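Local coordinates for putative metal-dependent phosphoesterase (Bifidobacterium adolescentis, PDB 3O0F), which hydrolyses phosphoesters at a three-metal centre, binds adenosine monophosphate and may act as a 5'-3' exonuclease on nucleic acids, at residues W15-H20 / L255-S260; A48-T53 / G73-A78; L88-D93 / V198-H203; S184-I189 / I223-D228. All coordinates share one frame; numbering follows the deposited sequence. Where two conformers were deposited one is given.

How the contacts relate
Starting from the N terminus, 15-20 opens contact 1, which closes only at 255-260, so the other three contacts all fall within its span. Contact 2 closes a short loop, from 48-53 to strand 70-80, before contact 3 begins at 88-93. Contacts 3 and 4 cross: 184-189 comes before 198-203, which pairs back to 88-93, and 223-228 follows to meet 184-189. Contacts 1, 2 and 3 tie the sheet together and carry ligands to the metals; one water bridging the two irons belongs to all three. Contact 4 joins two helices outside the sheet, and is linked to contact 3 by a probable backbone bond from Asp228 N to Val199 O.

Contact 1 (W15-H20 / L255-S260); sequences WDIHCH and LVTGGS. With FE (Fe (III) ion), chain E.
The carboxylate of Asp16 stands trans to its own backbone N (chi1 -175°), which carries it across to Ser260, whose hydroxyl lies between its own N and carbonyl carbon (chi1 60°) and turns back to meet it. The contact brings together the first and last strands of the barrel-like PHP fold: the axes of 15-19 and 255-258 approach to 7.2 Å, their directions 77° apart, so the strands do not pair and the Asp16 side chain does the bonding. Ser260 N donates to Asp16 OD1 at 2.9 Å, on the syn side but well out of the carboxylate plane, while Ser260 OG donates to Asp16 OD2; at 2.5 Å this bond is unusually short and its exact length doubtful. That second oxygen also accepts from Gly272 N. Ile17 crosses Thr257 at about a right angle, Ile17 CD1 lying 3.8 Å from Thr257 CB. Gly259 lets the chains close in: its CA rests 3.8 Å from His18 CB, and a CB modelled on it would collide with that atom. His18, His20, Glu75, Asp261 and a water are among the ligands of one iron. Glu231 hydrogen-bonds to His18 ND1, leaving the ring to meet this iron through NE2 at 2.2 Å.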
loop_
_atom_site.group_PDB
_atom_site.type_symbol
_atom_site.label_atom_id
_atom_site.label_comp_id
_atom_site.label_asym_id
_atom_site.label_seq_id
_atom_site.Cartn_x
_atom_site.Cartn_y
_atom_site.Cartn_z
ATOM N N TRP A 15 -10.534 -7.891 9.965
ATOM C CA TRP A 15 -9.476 -8.241 9.044
ATOM C C TRP A 15 -8.494 -7.079 8.984
ATOM O O TRP A 15 -8.929 -5.937 8.959
ATOM C CB TRP A 15 -10.063 -8.421 7.648
ATOM C CG TRP A 15 -10.941 -9.583 7.440
ATOM C CD1 TRP A 15 -12.068 -9.945 8.152
ATOM C CD2 TRP A 15 -10.829 -10.516 6.369
ATOM N NE1 TRP A 15 -12.634 -11.076 7.580
ATOM C CE2 TRP A 15 -11.877 -11.455 6.507
ATOM C CE3 TRP A 15 -9.922 -10.660 5.311
ATOM C CZ2 TRP A 15 -12.056 -12.502 5.612
ATOM C CZ3 TRP A 15 -10.097 -11.704 4.429
ATOM C CH2 TRP A 15 -11.136 -12.611 4.584
ATOM N N ASP A 16 -7.196 -7.355 8.863
ATOM C CA ASP A 16 -6.238 -6.297 8.567
ATOM C C ASP A 16 -5.980 -6.330 7.050
ATOM O O ASP A 16 -5.310 -7.248 6.555
ATOM C CB ASP A 16 -4.935 -6.515 9.341
ATOM C CG ASP A 16 -3.945 -5.367 9.163
ATOM O OD1 ASP A 16 -4.159 -4.517 8.300
ATOM O OD2 ASP A 16 -2.966 -5.279 9.920
ATOM N N ILE A 17 -6.515 -5.362 6.303
ATOM C CA ILE A 17 -6.447 -5.476 4.833
ATOM C C ILE A 17 -5.361 -4.614 4.177
ATOM O O ILE A 17 -5.379 -4.388 2.976
ATOM C CB ILE A 17 -7.834 -5.274 4.154
ATOM C CG1 ILE A 17 -8.294 -3.829 4.207
ATOM C CG2 ILE A 17 -8.864 -6.204 4.765
ATOM C CD1 ILE A 17 -9.602 -3.623 3.506
ATOM N N HIS A 18 -4.423 -4.124 4.986
ATOM C CA HIS A 18 -3.363 -3.243 4.507
ATOM C C HIS A 18 -1.986 -3.694 5.041
ATOM O O HIS A 18 -1.494 -3.139 6.025
ATOM C CB HIS A 18 -3.677 -1.840 4.979
ATOM C CG HIS A 18 -2.944 -0.769 4.246
ATOM N ND1 HIS A 18 -3.381 0.549 4.229
ATOM C CD2 HIS A 18 -1.785 -0.801 3.540
ATOM C CE1 HIS A 18 -2.532 1.266 3.509
ATOM N NE2 HIS A 18 -1.560 0.471 3.085
ATOM N N CYS A 19 -1.386 -4.692 4.398
ATOM C CA CYS A 19 -0.142 -5.320 4.888
ATOM C C CYS A 19 0.833 -5.488 3.718
ATOM O O CYS A 19 0.426 -5.920 2.634
ATOM C CB CYS A 19 -0.414 -6.675 5.527
ATOM S SG CYS A 19 -1.685 -6.656 6.797
ATOM N N HIS A 20 2.094 -5.089 3.942
ATOM C CA HIS A 20 3.172 -5.156 2.960
ATOM C C HIS A 20 4.200 -6.246 3.305
ATOM O O HIS A 20 4.415 -6.545 4.478
ATOM C CB HIS A 20 3.866 -3.799 2.895
ATOM C CG HIS A 20 2.974 -2.702 2.428
ATOM N ND1 HIS A 20 2.939 -2.278 1.132
ATOM C CD2 HIS A 20 2.060 -1.951 3.092
ATOM C CE1 HIS A 20 2.040 -1.321 1.002
ATOM N NE2 HIS A 20 1.483 -1.114 2.171
ATOM N N LEU A 255 -17.878 2.057 1.286
ATOM C CA LEU A 255 -17.267 1.179 2.263
ATOM C C LEU A 255 -16.222 1.909 3.132
ATOM O O LEU A 255 -15.519 2.809 2.669
ATOM C CB LEU A 255 -16.557 0.013 1.547
ATOM C CG LEU A 255 -17.438 -0.778 0.594
ATOM C CD1 LEU A 255 -16.540 -1.719 -0.208
ATOM C CD2 LEU A 255 -18.579 -1.461 1.421
ATOM N N VAL A 256 -16.139 1.507 4.402
ATOM C CA VAL A 256 -15.189 2.092 5.338
ATOM C C VAL A 256 -14.256 0.972 5.776
ATOM O O VAL A 256 -14.732 -0.058 6.280
ATOM C CB VAL A 256 -15.921 2.698 6.536
ATOM C CG1 VAL A 256 -14.909 3.149 7.623
ATOM C CG2 VAL A 256 -16.816 3.835 6.066
ATOM N N THR A 257 -12.960 1.173 5.571
ATOM C CA THR A 257 -11.949 0.175 5.876
ATOM C C THR A 257 -10.941 0.664 6.928
ATOM O O THR A 257 -10.924 1.831 7.332
ATOM C CB THR A 257 -11.226 -0.321 4.585
ATOM O OG1 THR A 257 -10.283 0.655 4.100
ATOM C CG2 THR A 257 -12.230 -0.658 3.469
ATOM N N GLY A 258 -10.178 -0.291 7.438
ATOM C CA GLY A 258 -9.089 -0.046 8.342
ATOM C C GLY A 258 -7.989 -1.074 8.061
ATOM O O GLY A 258 -8.231 -2.172 7.536
ATOM N N GLY A 259 -6.767 -0.718 8.412
ATOM C CA GLY A 259 -5.649 -1.615 8.275
ATOM C C GLY A 259 -4.441 -1.036 8.983
ATOM O O GLY A 259 -4.442 0.130 9.341
ATOM N N SER A 260 -3.412 -1.855 9.172
ATOM C CA SER A 260 -2.246 -1.468 9.965
ATOM C C SER A 260 -1.188 -0.742 9.162
ATOM O O SER A 260 -0.444 0.037 9.733
ATOM C CB SER A 260 -1.601 -2.681 10.584
ATOM O OG SER A 260 -1.171 -3.588 9.578
HETATM FE FE FE E . 0.551 0.934 2.629
HETATM O O HOH W 1 0.002 2.911 2.989
#

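Contact 2 (A48-T53 / G73-A78); sequences ADHDTT and GTEITA. With ZN (zinc ion), chain C; FE (Fe (III) ion), chain D; FE (Fe (III) ion), chain E.
Asp51 and Thr77 grip each other through two bonds, one to each carboxylate oxygen. Thr77 N gives a nearly straight bond of 3.0 Å to Asp51 OD1, on the syn side and 17° out of the carboxylate plane; Thr77 OG1 donates to the syn lone pair of Asp51 OD2 at 2.5 Å. One water donates to both Asp51 OD1 and Thr77 O, and OD2 has a salt bridge to Arg110, itself an AMP ligand. A leucine in place of Asp51 would probably leave Arg110 without this carboxylate mate and Thr77 N and OG1 without their acceptors.

A single backbone bridge, His50 with Glu75, joins the loop to the strand, CA to CA 4.6 Å. Glu75 N donates to Asp49 O at 2.9 Å, and Asp51 N donates to Glu75 O at 2.9 Å. Further along, Thr74 OG1 donates to Thr52 O at 2.8 Å and is also bonded to Tyr92 OH; a second water donates to Thr52 O and Gly73 O.

The His50 ring and Glu75 carboxylate run side by side, their planes 15° apart. ND1 of His50 donates to a water at 2.6 Å, which in turn donates to Glu75 O and Thr77 OG1; this leaves NE2 to bind zinc at 2.1 Å. Extended with CG trans to its N, Glu75 bridges the two irons, OE1 to one and OE2 to the other. The loop thus lies against strand 70-80, whose Ile76 packs between helices 97-124 and 185-194, while Glu75 touches Leu88 of strand 83-90.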
loop_
_atom_site.group_PDB
_atom_site.type_symbol
_atom_site.label_atom_id
_atom_site.label_comp_id
_atom_site.label_asym_id
_atom_site.label_seq_id
_atom_site.Cartn_x
_atom_site.Cartn_y
_atom_site.Cartn_z
ATOM N N ALA A 48 -1.151 -6.411 0.254
ATOM C CA ALA A 48 -1.407 -5.139 -0.472
ATOM C C ALA A 48 -0.110 -4.486 -0.867
ATOM O O ALA A 48 0.074 -3.284 -0.672
ATOM C CB ALA A 48 -2.238 -4.169 0.397
ATOM N N ASP A 49 0.820 -5.266 -1.406
ATOM C CA ASP A 49 2.081 -4.675 -1.826
ATOM C C ASP A 49 1.948 -3.579 -2.906
ATOM O O ASP A 49 0.990 -3.566 -3.679
ATOM C CB ASP A 49 3.043 -5.764 -2.317
ATOM C CG ASP A 49 3.572 -6.618 -1.174
ATOM O OD1 ASP A 49 4.174 -6.021 -0.248
ATOM O OD2 ASP A 49 3.379 -7.854 -1.216
ATOM N N HIS A 50 2.938 -2.688 -2.949
ATOM C CA HIS A 50 2.966 -1.546 -3.871
ATOM C C HIS A 50 3.099 -2.017 -5.322
ATOM O O HIS A 50 4.017 -2.758 -5.635
ATOM C CB HIS A 50 4.167 -0.659 -3.552
ATOM C CG HIS A 50 4.097 -0.027 -2.213
ATOM N ND1 HIS A 50 3.358 1.112 -1.978
ATOM C CD2 HIS A 50 4.664 -0.367 -1.028
ATOM C CE1 HIS A 50 3.458 1.435 -0.703
ATOM N NE2 HIS A 50 4.262 0.572 -0.117
ATOM N N ASP A 51 2.150 -1.615 -6.169
ATOM C CA ASP A 51 2.240 -1.731 -7.649
ATOM C C ASP A 51 2.578 -3.142 -8.197
ATOM O O ASP A 51 3.363 -3.286 -9.126
ATOM C CB ASP A 51 3.230 -0.679 -8.151
ATOM C CG ASP A 51 2.891 0.705 -7.641
ATOM O OD1 ASP A 51 1.753 1.147 -7.908
ATOM O OD2 ASP A 51 3.733 1.354 -6.966
ATOM N N THR A 52 2.008 -4.171 -7.569
ATOM C CA THR A 52 2.332 -5.553 -7.898
ATOM C C THR A 52 1.295 -6.550 -7.373
ATOM O O THR A 52 0.589 -6.291 -6.378
ATOM C CB THR A 52 3.724 -5.956 -7.316
ATOM O OG1 THR A 52 4.153 -7.209 -7.879
ATOM C CG2 THR A 52 3.679 -6.047 -5.752
ATOM N N THR A 53 1.261 -7.714 -8.028
ATOM C CA THR A 53 0.591 -8.923 -7.504
ATOM C C THR A 53 1.588 -10.054 -7.294
ATOM O O THR A 53 1.204 -11.222 -7.194
ATOM C CB THR A 53 -0.477 -9.416 -8.514
ATOM O OG1 THR A 53 0.172 -9.725 -9.764
ATOM C CG2 THR A 53 -1.502 -8.335 -8.734
ATOM N N GLY A 73 -4.788 -8.146 -2.758
ATOM C CA GLY A 73 -4.801 -6.717 -2.977
ATOM C C GLY A 73 -3.481 -6.127 -3.425
ATOM O O GLY A 73 -2.457 -6.798 -3.511
ATOM N N THR A 74 -3.523 -4.846 -3.737
ATOM C CA THR A 74 -2.340 -4.122 -4.234
ATOM C C THR A 74 -2.498 -2.674 -3.797
ATOM O O THR A 74 -3.605 -2.142 -3.837
ATOM C CB THR A 74 -2.269 -4.142 -5.754
ATOM O OG1 THR A 74 -2.074 -5.467 -6.228
ATOM C CG2 THR A 74 -1.116 -3.233 -6.264
ATOM N N GLU A 75 -1.423 -2.011 -3.388
ATOM C CA GLU A 75 -1.497 -0.576 -3.112
ATOM C C GLU A 75 -0.899 0.139 -4.326
ATOM O O GLU A 75 0.267 -0.027 -4.672
ATOM C CB GLU A 75 -0.758 -0.193 -1.816
ATOM C CG GLU A 75 -0.857 1.274 -1.577
ATOM C CD GLU A 75 -0.414 1.726 -0.184
ATOM O OE1 GLU A 75 0.169 0.940 0.508
ATOM O OE2 GLU A 75 -0.756 2.856 0.228
ATOM N N ILE A 76 -1.732 0.908 -5.000
ATOM C CA ILE A 76 -1.346 1.499 -6.264
ATOM C C ILE A 76 -0.937 2.943 -6.017
ATOM O O ILE A 76 -1.715 3.744 -5.456
ATOM C CB ILE A 76 -2.500 1.464 -7.292
ATOM C CG1 ILE A 76 -3.015 0.029 -7.442
ATOM C CG2 ILE A 76 -2.035 2.046 -8.660
ATOM C CD1 ILE A 76 -4.236 -0.116 -8.341
ATOM N N THR A 77 0.256 3.270 -6.501
ATOM C CA THR A 77 0.784 4.630 -6.423
ATOM C C THR A 77 0.089 5.516 -7.467
ATOM O O THR A 77 0.035 5.161 -8.637
ATOM C CB THR A 77 2.333 4.599 -6.731
ATOM O OG1 THR A 77 2.958 3.544 -5.993
ATOM C CG2 THR A 77 3.043 5.924 -6.386
ATOM N N ALA A 78 -0.441 6.652 -7.050
ATOM C CA ALA A 78 -1.187 7.500 -7.922
ATOM C C ALA A 78 -1.018 8.976 -7.524
ATOM O O ALA A 78 -0.418 9.283 -6.494
ATOM C CB ALA A 78 -2.686 7.077 -7.953
HETATM ZN ZN ZN C . 4.861 0.407 1.912
HETATM FE FE FE D . 0.362 4.194 1.489
HETATM FE FE FE E . 0.551 0.934 2.629
HETATM O O HOH W 2 1.864 2.328 -3.726
HETATM O O HOH W 3 0.987 2.858 -10.068
HETATM O O HOH W 4 0.205 -7.172 -3.807
HETATM O O HOH W 1 0.002 2.911 2.989
#

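Contact 3 (L88-D93 / V198-H203); sequences LAFQYD and VVVAAH. With FE (Fe (III) ion), chain D.
Leu88, Phe90, Val198 and Val200 project from one face of an antiparallel pair in the barrel-like PHP sheet, Ala89 and Val199 from the other. The axes of 88-90 and 198-201 approach to 4.7 Å, their directions 160° apart; Leu88-Val200 and Phe90-Val198 are hydrogen-bonded pairs, with Ala89-Val199 the non-hydrogen-bonded pair between them. Four N-H...O bonds hold this register, among them Val200 N to Leu88 O at 2.8 Å.

On the Leu88 face the contacts are loose. Phe90 CG is trans to its carbonyl carbon (chi1 -63°), which leans the ring back toward Leu88 and presents an edge to Val200, Phe90 CE2 lying 4.5 Å from Val200 CG2. Leu88 CB sits 4.2 Å from Val200 CB, and Leu88 CG meets the small bump of Ala202 CB at 4.0 Å. The outer end of this row is covered by Ile284 of helix 278-287, which touches both Phe90 and Val198. Across the sheet, Ala89 is low enough for helix 185-194 to settle in, Val192 touching both Ala89 and Val199.

The Ala202 methyl lies over one face of the His203 ring, toward its rim, and His203 NE2 binds the second iron, also held by Glu75 and His86, at 2.3 Å.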
loop_
_atom_site.group_PDB
_atom_site.type_symbol
_atom_site.label_atom_id
_atom_site.label_comp_id
_atom_site.label_asym_id
_atom_site.label_seq_id
_atom_site.Cartn_x
_atom_site.Cartn_y
_atom_site.Cartn_z
ATOM N N LEU A 88 -5.881 1.437 -2.627
ATOM C CA LEU A 88 -5.903 0.012 -2.347
ATOM C C LEU A 88 -6.907 -0.623 -3.329
ATOM O O LEU A 88 -8.038 -0.133 -3.462
ATOM C CB LEU A 88 -6.353 -0.202 -0.899
ATOM C CG LEU A 88 -5.426 0.248 0.225
ATOM C CD1 LEU A 88 -6.176 0.196 1.543
ATOM C CD2 LEU A 88 -4.146 -0.572 0.331
ATOM N N ALA A 89 -6.467 -1.684 -4.004
ATOM C CA ALA A 89 -7.235 -2.386 -5.039
ATOM C C ALA A 89 -7.333 -3.824 -4.631
ATOM O O ALA A 89 -6.318 -4.467 -4.404
ATOM C CB ALA A 89 -6.541 -2.298 -6.372
ATOM N N PHE A 90 -8.547 -4.319 -4.470
ATOM C CA PHE A 90 -8.719 -5.693 -4.012
ATOM C C PHE A 90 -9.534 -6.513 -5.023
ATOM O O PHE A 90 -10.463 -5.993 -5.675
ATOM C CB PHE A 90 -9.477 -5.728 -2.690
ATOM C CG PHE A 90 -8.762 -5.040 -1.566
ATOM C CD1 PHE A 90 -7.677 -5.653 -0.945
ATOM C CD2 PHE A 90 -9.166 -3.791 -1.148
ATOM C CE1 PHE A 90 -6.980 -4.989 0.082
ATOM C CE2 PHE A 90 -8.518 -3.144 -0.092
ATOM C CZ PHE A 90 -7.422 -3.747 0.503
ATOM N N GLN A 91 -9.214 -7.798 -5.061
ATOM C CA GLN A 91 -10.034 -8.808 -5.747
ATOM C C GLN A 91 -10.330 -8.460 -7.189
ATOM O O GLN A 91 -11.485 -8.471 -7.631
ATOM C CB GLN A 91 -11.325 -9.074 -4.945
ATOM C CG GLN A 91 -11.029 -9.636 -3.515
ATOM C CD GLN A 91 -10.439 -11.043 -3.531
ATOM O OE1 GLN A 91 -9.339 -11.273 -3.023
ATOM N NE2 GLN A 91 -11.185 -12.000 -4.106
ATOM N N TYR A 92 -9.279 -8.145 -7.929
ATOM C CA TYR A 92 -9.390 -7.859 -9.369
ATOM C C TYR A 92 -8.682 -8.949 -10.154
ATOM O O TYR A 92 -7.878 -9.702 -9.593
ATOM C CB TYR A 92 -8.818 -6.489 -9.696
ATOM C CG TYR A 92 -7.382 -6.333 -9.360
ATOM C CD1 TYR A 92 -6.399 -6.659 -10.269
ATOM C CD2 TYR A 92 -6.999 -5.850 -8.118
ATOM C CE1 TYR A 92 -5.073 -6.505 -9.968
ATOM C CE2 TYR A 92 -5.665 -5.703 -7.787
ATOM C CZ TYR A 92 -4.710 -6.017 -8.709
ATOM O OH TYR A 92 -3.396 -5.871 -8.378
ATOM N N ASP A 93 -8.962 -9.038 -11.449
ATOM C CA ASP A 93 -8.293 -10.028 -12.310
ATOM C C ASP A 93 -6.815 -9.704 -12.518
ATOM O O ASP A 93 -6.477 -8.732 -13.183
ATOM C CB ASP A 93 -9.020 -10.130 -13.644
ATOM C CG ASP A 93 -8.298 -10.988 -14.661
ATOM O OD1 ASP A 93 -7.286 -11.682 -14.319
ATOM O OD2 ASP A 93 -8.734 -10.898 -15.841
ATOM N N VAL A 198 -12.161 -3.804 -6.555
ATOM C CA VAL A 198 -12.731 -2.907 -5.578
ATOM C C VAL A 198 -11.606 -1.961 -5.227
ATOM O O VAL A 198 -10.482 -2.370 -4.899
ATOM C CB VAL A 198 -13.253 -3.687 -4.334
ATOM C CG1 VAL A 198 -13.814 -2.742 -3.208
ATOM C CG2 VAL A 198 -14.292 -4.702 -4.787
ATOM N N VAL A 199 -11.918 -0.680 -5.254
ATOM C CA VAL A 199 -10.905 0.354 -5.056
ATOM C C VAL A 199 -11.237 1.264 -3.863
ATOM O O VAL A 199 -12.360 1.772 -3.710
ATOM C CB VAL A 199 -10.610 1.156 -6.397
ATOM C CG1 VAL A 199 -11.841 1.820 -6.917
ATOM C CG2 VAL A 199 -9.486 2.161 -6.161
ATOM N N VAL A 200 -10.239 1.483 -3.018
ATOM C CA VAL A 200 -10.406 2.227 -1.745
ATOM C C VAL A 200 -9.283 3.279 -1.664
ATOM O O VAL A 200 -8.157 2.947 -1.940
ATOM C CB VAL A 200 -10.318 1.229 -0.551
ATOM C CG1 VAL A 200 -10.243 1.969 0.825
ATOM C CG2 VAL A 200 -11.466 0.179 -0.612
ATOM N N ALA A 201 -9.589 4.531 -1.305
ATOM C CA ALA A 201 -8.557 5.555 -1.101
ATOM C C ALA A 201 -7.868 5.276 0.273
ATOM O O ALA A 201 -8.530 5.193 1.301
ATOM C CB ALA A 201 -9.193 6.994 -1.144
ATOM N N ALA A 202 -6.551 5.062 0.240
ATOM C CA ALA A 202 -5.735 4.735 1.433
ATOM C C ALA A 202 -5.356 6.010 2.234
ATOM O O ALA A 202 -5.105 7.050 1.645
ATOM C CB ALA A 202 -4.452 3.995 1.024
ATOM N N HIS A 203 -5.387 5.895 3.560
ATOM C CA HIS A 203 -5.029 6.945 4.562
ATOM C C HIS A 203 -5.228 8.385 4.017
ATOM O O HIS A 203 -4.278 9.176 3.930
ATOM C CB HIS A 203 -3.573 6.708 5.051
ATOM C CG HIS A 203 -2.597 6.416 3.943
ATOM N ND1 HIS A 203 -2.222 7.367 3.009
ATOM C CD2 HIS A 203 -1.924 5.284 3.612
ATOM C CE1 HIS A 203 -1.370 6.832 2.145
ATOM N NE2 HIS A 203 -1.179 5.568 2.484
HETATM FE FE FE D . 0.362 4.194 1.489
HETATM O O HOH W 1 0.002 2.911 2.989
#

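Contact 4 (S184-I189 / I223-D228); sequences STHEVI and IADGLD
Helix meets helix here, at the outside of the sheet: the first turn of 185-194 packs against the last turn of 216-225 and the residues leading into strand 229-233. One polar pair and one apolar contact carry it. His186 ND1 donates to Asp225 OD2 at 2.7 Å along a fairly straight path (164°), using the syn lone pair of the oxygen. The acceptor lies in the ring plane, at its edge, while ring and carboxylate planes stand 86° apart. Two conformers were modelled for His186, so the bond may be present only part of the time.

One turn further along the helix, Ile189 lays its CG2 branch, trans to the backbone N, against the helix end, 3.8 Å from Asp225 CB and 3.5 Å from Asp225 O, while CD1 extends to Leu227 CB at 4.3 Å. Both helix ends are closed: Ser184 OG caps the first by accepting from Glu187 N, and Gly226, with phi 117°, ends the second in a Schellman motif. An alanine replacing Asp225 is likely to leave His186 ND1 without this acceptor and its ring freer to turn.

The histidine sits at the start of one helix and the aspartate at the end of the other, where helix dipoles would tend to disfavour a charged pair. Their bond may offset this, and the nearby carboxylate may favour a protonated imidazole.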
loop_
_atom_site.group_PDB
_atom_site.type_symbol
_atom_site.label_atom_id
_atom_site.label_comp_id
_atom_site.label_asym_id
_atom_site.label_seq_id
_atom_site.Cartn_x
_atom_site.Cartn_y
_atom_site.Cartn_z
ATOM N N SER A 184 -2.727 8.919 -12.896
ATOM C CA SER A 184 -3.728 9.673 -12.162
ATOM C C SER A 184 -4.690 8.727 -11.432
ATOM O O SER A 184 -4.854 7.555 -11.802
ATOM C CB SER A 184 -4.528 10.561 -13.089
ATOM O OG SER A 184 -5.369 9.733 -13.884
ATOM N N THR A 185 -5.313 9.252 -10.388
ATOM C CA THR A 185 -6.367 8.533 -9.668
ATOM C C THR A 185 -7.524 8.158 -10.605
ATOM O O THR A 185 -8.057 7.079 -10.466
ATOM C CB THR A 185 -6.912 9.335 -8.490
ATOM O OG1 THR A 185 -7.324 10.630 -8.938
ATOM C CG2 THR A 185 -5.832 9.477 -7.396
ATOM N N HIS A 186 -7.860 9.006 -11.571
ATOM C CA HIS A 186 -8.939 8.675 -12.511
ATOM C C HIS A 186 -8.582 7.468 -13.386
ATOM O O HIS A 186 -9.440 6.627 -13.671
ATOM C CB HIS A 186 -9.282 9.872 -13.396
ATOM C CG HIS A 186 -9.373 11.162 -12.641
ATOM N ND1 HIS A 186 -10.225 11.336 -11.569
ATOM C CD2 HIS A 186 -8.716 12.337 -12.798
ATOM C CE1 HIS A 186 -10.082 12.562 -11.092
ATOM N NE2 HIS A 186 -9.170 13.187 -11.819
ATOM N N GLU A 187 -7.322 7.387 -13.795
ATOM C CA GLU A 187 -6.855 6.257 -14.564
ATOM C C GLU A 187 -6.805 5.010 -13.710
ATOM O O GLU A 187 -7.248 3.954 -14.155
ATOM C CB GLU A 187 -5.463 6.454 -15.182
ATOM C CG GLU A 187 -5.137 5.203 -16.010
ATOM C CD GLU A 187 -3.796 5.162 -16.692
ATOM O OE1 GLU A 187 -2.925 6.017 -16.401
ATOM O OE2 GLU A 187 -3.643 4.239 -17.537
ATOM N N VAL A 188 -6.264 5.111 -12.509
ATOM C CA VAL A 188 -6.211 3.950 -11.583
ATOM C C VAL A 188 -7.607 3.404 -11.281
ATOM O O VAL A 188 -7.854 2.187 -11.378
ATOM C CB VAL A 188 -5.443 4.305 -10.304
ATOM C CG1 VAL A 188 -5.669 3.227 -9.185
ATOM C CG2 VAL A 188 -3.922 4.475 -10.644
ATOM N N ILE A 189 -8.545 4.284 -10.963
ATOM C CA ILE A 189 -9.900 3.813 -10.677
ATOM C C ILE A 189 -10.561 3.111 -11.875
ATOM O O ILE A 189 -11.175 2.043 -11.714
ATOM C CB ILE A 189 -10.811 4.911 -10.134
ATOM C CG1 ILE A 189 -10.329 5.362 -8.746
ATOM C CG2 ILE A 189 -12.249 4.393 -10.021
ATOM C CD1 ILE A 189 -10.947 6.673 -8.305
ATOM N N ILE A 223 -15.326 9.399 -6.473
ATOM C CA ILE A 223 -16.580 8.684 -6.244
ATOM C C ILE A 223 -17.334 8.534 -7.586
ATOM O O ILE A 223 -17.790 7.435 -7.914
ATOM C CB ILE A 223 -17.459 9.362 -5.151
ATOM C CG1 ILE A 223 -16.809 9.222 -3.751
ATOM C CG2 ILE A 223 -18.900 8.815 -5.147
ATOM C CD1 ILE A 223 -17.414 10.179 -2.634
ATOM N N ALA A 224 -17.450 9.622 -8.363
ATOM C CA ALA A 224 -18.077 9.558 -9.706
ATOM C C ALA A 224 -17.333 8.606 -10.668
ATOM O O ALA A 224 -17.952 8.044 -11.534
ATOM C CB ALA A 224 -18.182 10.971 -10.323
ATOM N N ASP A 225 -16.012 8.460 -10.534
ATOM C CA ASP A 225 -15.204 7.542 -11.358
ATOM C C ASP A 225 -15.478 6.056 -11.047
ATOM O O ASP A 225 -15.116 5.209 -11.852
ATOM C CB ASP A 225 -13.702 7.744 -11.131
ATOM C CG ASP A 225 -13.168 9.105 -11.594
ATOM O OD1 ASP A 225 -13.792 9.775 -12.466
ATOM O OD2 ASP A 225 -12.078 9.486 -11.052
ATOM N N GLY A 226 -16.073 5.769 -9.880
ATOM C CA GLY A 226 -16.283 4.400 -9.344
ATOM C C GLY A 226 -15.580 4.024 -8.021
ATOM O O GLY A 226 -15.521 2.859 -7.681
ATOM N N LEU A 227 -15.063 4.987 -7.250
ATOM C CA LEU A 227 -14.413 4.682 -5.951
ATOM C C LEU A 227 -15.354 3.922 -5.040
ATOM O O LEU A 227 -16.487 4.335 -4.812
ATOM C CB LEU A 227 -13.899 5.955 -5.254
ATOM C CG LEU A 227 -13.147 5.745 -3.935
ATOM C CD1 LEU A 227 -11.727 5.158 -4.187
ATOM C CD2 LEU A 227 -13.040 7.096 -3.168
ATOM N N ASP A 228 -14.898 2.796 -4.500
ATOM C CA ASP A 228 -15.770 1.991 -3.656
ATOM C C ASP A 228 -15.729 2.406 -2.187
ATOM O O ASP A 228 -16.696 2.197 -1.461
ATOM C CB ASP A 228 -15.383 0.527 -3.763
ATOM C CG ASP A 228 -15.634 -0.041 -5.137
ATOM O OD1 ASP A 228 -16.784 -0.443 -5.369
ATOM O OD2 ASP A 228 -14.668 -0.113 -5.953
#